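Local coordinates for protein arginase (Glaciozyma antarctica, PDB 5YNL) that probably hydrolyses L-arginine to L-ornithine and urea, as a cold-adapted member of the arginase family from a psychrophilic yeast, at residues I281-V287 against V325-E331. Residues are numbered along the deposited sequence; the frame is centred on the assembly and turned at random. Where two conformers were deposited one is given.
Sequences IHLSFDV and VSLDIME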
ATOM      1  N   ILE A 281      -4.450  -8.770  -4.748  1.00 30.25           N
ATOM      2  CA  ILE A 281      -4.372  -7.944  -3.550  1.00 28.16           C
ATOM      3  C   ILE A 281      -3.338  -6.825  -3.722  1.00 28.30           C
ATOM      4  O   ILE A 281      -2.188  -7.081  -4.125  1.00 30.12           O
ATOM      5  CB  ILE A 281      -4.004  -8.787  -2.288  1.00 27.39           C
ATOM      6  CG1 ILE A 281      -5.241  -9.517  -1.752  1.00 27.20           C
ATOM      7  CG2 ILE A 281      -3.398  -7.907  -1.186  1.00 25.36           C
ATOM      8  CD1 ILE A 281      -4.923 -10.714  -0.783  1.00 27.96           C
ATOM      9  N   HIS A 282      -3.746  -5.598  -3.393  1.00 30.54           N
ATOM     10  CA  HIS A 282      -2.841  -4.471  -3.306  1.00 31.41           C
ATOM     11  C   HIS A 282      -2.634  -4.190  -1.824  1.00 28.89           C
ATOM     12  O   HIS A 282      -3.572  -3.774  -1.120  1.00 26.78           O
ATOM     13  CB  HIS A 282      -3.422  -3.230  -4.012  1.00 32.23           C
ATOM     14  CG  HIS A 282      -2.435  -2.124  -4.242  1.00 34.99           C
ATOM     15  ND1 HIS A 282      -1.141  -2.145  -3.755  1.00 36.51           N
ATOM     16  CD2 HIS A 282      -2.554  -0.948  -4.902  1.00 37.07           C
ATOM     17  CE1 HIS A 282      -0.512  -1.045  -4.116  1.00 39.72           C
ATOM     18  NE2 HIS A 282      -1.353  -0.295  -4.807  1.00 39.92           N
ATOM     19  N   LEU A 283      -1.426  -4.430  -1.333  1.00 31.72           N
ATOM     20  CA  LEU A 283      -1.149  -4.145   0.079  1.00 29.21           C
ATOM     21  C   LEU A 283      -0.369  -2.859   0.182  1.00 31.22           C
ATOM     22  O   LEU A 283       0.825  -2.806  -0.194  1.00 33.85           O
ATOM     23  CB  LEU A 283      -0.370  -5.279   0.765  1.00 28.31           C
ATOM     24  CG  LEU A 283       0.030  -5.113   2.237  1.00 25.74           C
ATOM     25  CD1 LEU A 283      -1.178  -4.836   3.173  1.00 23.72           C
ATOM     26  CD2 LEU A 283       0.740  -6.369   2.684  1.00 25.61           C
ATOM     27  N   SER A 284      -1.036  -1.815   0.675  1.00 22.60           N
ATOM     28  CA  SER A 284      -0.383  -0.504   0.765  1.00 25.70           C
ATOM     29  C   SER A 284      -0.005  -0.235   2.219  1.00 24.57           C
ATOM     30  O   SER A 284      -0.855   0.183   3.023  1.00 23.68           O
ATOM     31  CB  SER A 284      -1.301   0.592   0.222  1.00 27.61           C
ATOM     32  OG  SER A 284      -0.543   1.727  -0.146  1.00 32.74           O
ATOM     33  N   PHE A 285       1.264  -0.489   2.539  1.00 31.65           N
ATOM     34  CA  PHE A 285       1.750  -0.525   3.921  1.00 29.95           C
ATOM     35  C   PHE A 285       2.543   0.731   4.305  1.00 34.53           C
ATOM     36  O   PHE A 285       3.593   1.019   3.719  1.00 36.57           O
ATOM     37  CB  PHE A 285       2.649  -1.753   4.128  1.00 26.91           C
ATOM     38  CG  PHE A 285       2.715  -2.222   5.554  1.00 24.42           C
ATOM     39  CD1 PHE A 285       3.258  -1.416   6.545  1.00 26.02           C
ATOM     40  CD2 PHE A 285       2.231  -3.466   5.903  1.00 22.01           C
ATOM     41  CE1 PHE A 285       3.296  -1.860   7.875  1.00 24.52           C
ATOM     42  CE2 PHE A 285       2.278  -3.899   7.207  1.00 20.97           C
ATOM     43  CZ  PHE A 285       2.804  -3.092   8.200  1.00 22.04           C
ATOM     44  N   ASP A 286       2.046   1.469   5.294  1.00 23.98           N
ATOM     45  CA  ASP A 286       2.719   2.665   5.752  1.00 28.05           C
ATOM     46  C   ASP A 286       3.366   2.318   7.056  1.00 26.40           C
ATOM     47  O   ASP A 286       2.712   1.833   7.972  1.00 24.57           O
ATOM     48  CB  ASP A 286       1.730   3.795   5.990  1.00 32.52           C
ATOM     49  CG  ASP A 286       2.416   5.107   6.256  1.00 35.28           C
ATOM     50  OD1 ASP A 286       3.129   5.218   7.279  1.00 35.76           O
ATOM     51  OD2 ASP A 286       2.261   6.036   5.433  1.00 36.39           O
ATOM     52  N   VAL A 287       4.659   2.584   7.137  1.00 40.24           N
ATOM     53  CA  VAL A 287       5.468   2.257   8.299  1.00 38.43           C
ATOM     54  C   VAL A 287       5.094   3.077   9.542  1.00 41.99           C
ATOM     55  O   VAL A 287       5.381   2.657  10.657  1.00 40.58           O
ATOM     56  CB  VAL A 287       6.946   2.348   7.904  1.00 37.87           C
ATOM     57  CG1 VAL A 287       7.871   2.123   9.071  1.00 36.46           C
ATOM     58  CG2 VAL A 287       7.213   1.316   6.833  1.00 34.85           C
ATOM     59  N   VAL A 325      -0.367  -8.694  -5.817  1.00 37.34           N
ATOM     60  CA  VAL A 325       0.269  -8.215  -7.040  1.00 39.43           C
ATOM     61  C   VAL A 325       1.013  -6.896  -6.827  1.00 40.21           C
ATOM     62  O   VAL A 325       1.951  -6.594  -7.555  1.00 42.29           O
ATOM     63  CB  VAL A 325      -0.733  -8.050  -8.191  1.00 39.29           C
ATOM     64  CG1 VAL A 325      -1.299  -9.413  -8.615  1.00 39.47           C
ATOM     65  CG2 VAL A 325      -1.857  -7.091  -7.781  1.00 37.16           C
ATOM     66  N   SER A 326       0.608  -6.126  -5.820  1.00 40.21           N
ATOM     67  CA  SER A 326       1.255  -4.850  -5.532  0.78 41.39           C
ATOM     68  C   SER A 326       1.448  -4.599  -4.055  1.00 39.97           C
ATOM     69  O   SER A 326       0.551  -4.856  -3.241  1.00 36.04           O
ATOM     70  CB  SER A 326       0.480  -3.683  -6.129  0.78 40.99           C
ATOM     71  OG  SER A 326       0.852  -3.482  -7.469  0.78 43.19           O
ATOM     72  N   LEU A 327       2.625  -4.074  -3.737  1.00 35.52           N
ATOM     73  CA  LEU A 327       3.043  -3.783  -2.377  1.00 31.24           C
ATOM     74  C   LEU A 327       3.616  -2.373  -2.316  1.00 32.67           C
ATOM     75  O   LEU A 327       4.580  -2.059  -3.047  1.00 34.45           O
ATOM     76  CB  LEU A 327       4.143  -4.769  -1.972  1.00 29.60           C
ATOM     77  CG  LEU A 327       4.917  -4.503  -0.679  1.00 26.54           C
ATOM     78  CD1 LEU A 327       3.979  -4.603   0.524  1.00 23.52           C
ATOM     79  CD2 LEU A 327       6.055  -5.478  -0.575  1.00 26.37           C
ATOM     80  N   ASP A 328       3.031  -1.526  -1.469  1.00 30.22           N
ATOM     81  CA  ASP A 328       3.650  -0.249  -1.149  1.00 31.96           C
ATOM     82  C   ASP A 328       4.289  -0.340   0.238  1.00 28.49           C
ATOM     83  O   ASP A 328       3.671  -0.865   1.183  1.00 25.54           O
ATOM     84  CB  ASP A 328       2.626   0.879  -1.078  1.00 34.75           C
ATOM     85  CG  ASP A 328       1.693   0.927  -2.259  1.00 35.52           C
ATOM     86  OD1 ASP A 328       2.020   0.413  -3.356  1.00 36.04           O
ATOM     87  OD2 ASP A 328       0.614   1.524  -2.066  1.00 33.98           O
ATOM     88  N   ILE A 329       5.499   0.190   0.372  1.00 29.29           N
ATOM     89  CA  ILE A 329       6.109   0.341   1.681  1.00 27.88           C
ATOM     90  C   ILE A 329       6.358   1.842   1.823  1.00 30.77           C
ATOM     91  O   ILE A 329       7.322   2.375   1.236  1.00 32.25           O
ATOM     92  CB  ILE A 329       7.458  -0.397   1.769  1.00 26.66           C
ATOM     93  CG1 ILE A 329       7.317  -1.869   1.375  1.00 25.68           C
ATOM     94  CG2 ILE A 329       8.094  -0.208   3.163  1.00 26.90           C
ATOM     95  CD1 ILE A 329       6.752  -2.781   2.459  1.00 23.90           C
ATOM     96  N   MET A 330       5.505   2.535   2.574  1.00 29.21           N
ATOM     97  CA  MET A 330       5.518   3.990   2.543  1.00 32.28           C
ATOM     98  C   MET A 330       6.108   4.615   3.816  1.00 32.76           C
ATOM     99  O   MET A 330       6.221   3.951   4.855  1.00 30.90           O
ATOM    100  CB  MET A 330       4.086   4.492   2.320  1.00 33.97           C
ATOM    101  CG  MET A 330       3.406   3.968   1.052  1.00 33.82           C
ATOM    102  SD  MET A 330       4.017   4.632  -0.521  1.00 35.41           S
ATOM    103  CE  MET A 330       2.598   4.332  -1.577  1.00 35.12           C
ATOM    104  N   GLU A 331       6.472   5.889   3.731  1.00 47.80           N
ATOM    105  CA  GLU A 331       6.956   6.648   4.886  1.00 48.59           C
ATOM    106  C   GLU A 331       8.074   5.964   5.675  1.00 45.96           C
ATOM    107  O   GLU A 331       8.085   5.975   6.904  1.00 45.84           O
ATOM    108  CB  GLU A 331       5.795   7.073   5.792  1.00 50.28           C
ATOM    109  CG  GLU A 331       4.859   8.079   5.123  1.00 52.10           C
ATOM    110  CD  GLU A 331       3.850   8.711   6.079  1.00 52.87           C
ATOM    111  OE1 GLU A 331       4.217   9.027   7.244  1.00 53.21           O
ATOM    112  OE2 GLU A 331       2.686   8.907   5.646  1.00 52.68           O
TER
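His282 lies against Ser326 and Asp328 on the neighbouring parallel strand. Ser326 CB sits over one face of the imidazole, 3.6 Å from the ring centroid, in a CH-pi contact. Asp328 OD1 meets the ring edge in its plane, 3.0 Å from His282 CE1, with the carboxylate turned 89° from the ring. With CG anti to the backbone N (chi1 -167°), the ring leans toward strand 324-330. His282 ND1 also makes a weak hydrogen bond to Ser326 O. Asp328 OD1 is hydrogen-bonded to Thr161 of helix 158-168, which covers this face.

Backbone bonds zip the strands together, among them Leu283 N to Ser326 O (2.8 Å) and Met330 N to Phe285 O (2.7 Å). Leu283, Phe285, Leu327 and Ile329 point to the other face, where helix 345-356 packs. There Leu283 CD2 lies 4.3 Å from Leu327 CD1.

At the C-terminal ends of these central strands, Asp286 OD2 comes within 2.9 Å of Glu331 OE2, the carboxylate planes 85° apart. Both oxygens are acceptors, so like charges approach without a hydrogen bond. Glu331 OE2 is hydrogen-bonded to His195, and Asp286 OD1 to Asp288 N. Asp178 brings another carboxylate close to Asp286 OD2. Asp178, Asp286 and Asp288 probably match the manganese-binding aspartates of arginases. Glu331 lies beside them, probably where arginases hold the substrate guanidinium. Bound cations would probably ease this close approach of carboxylates.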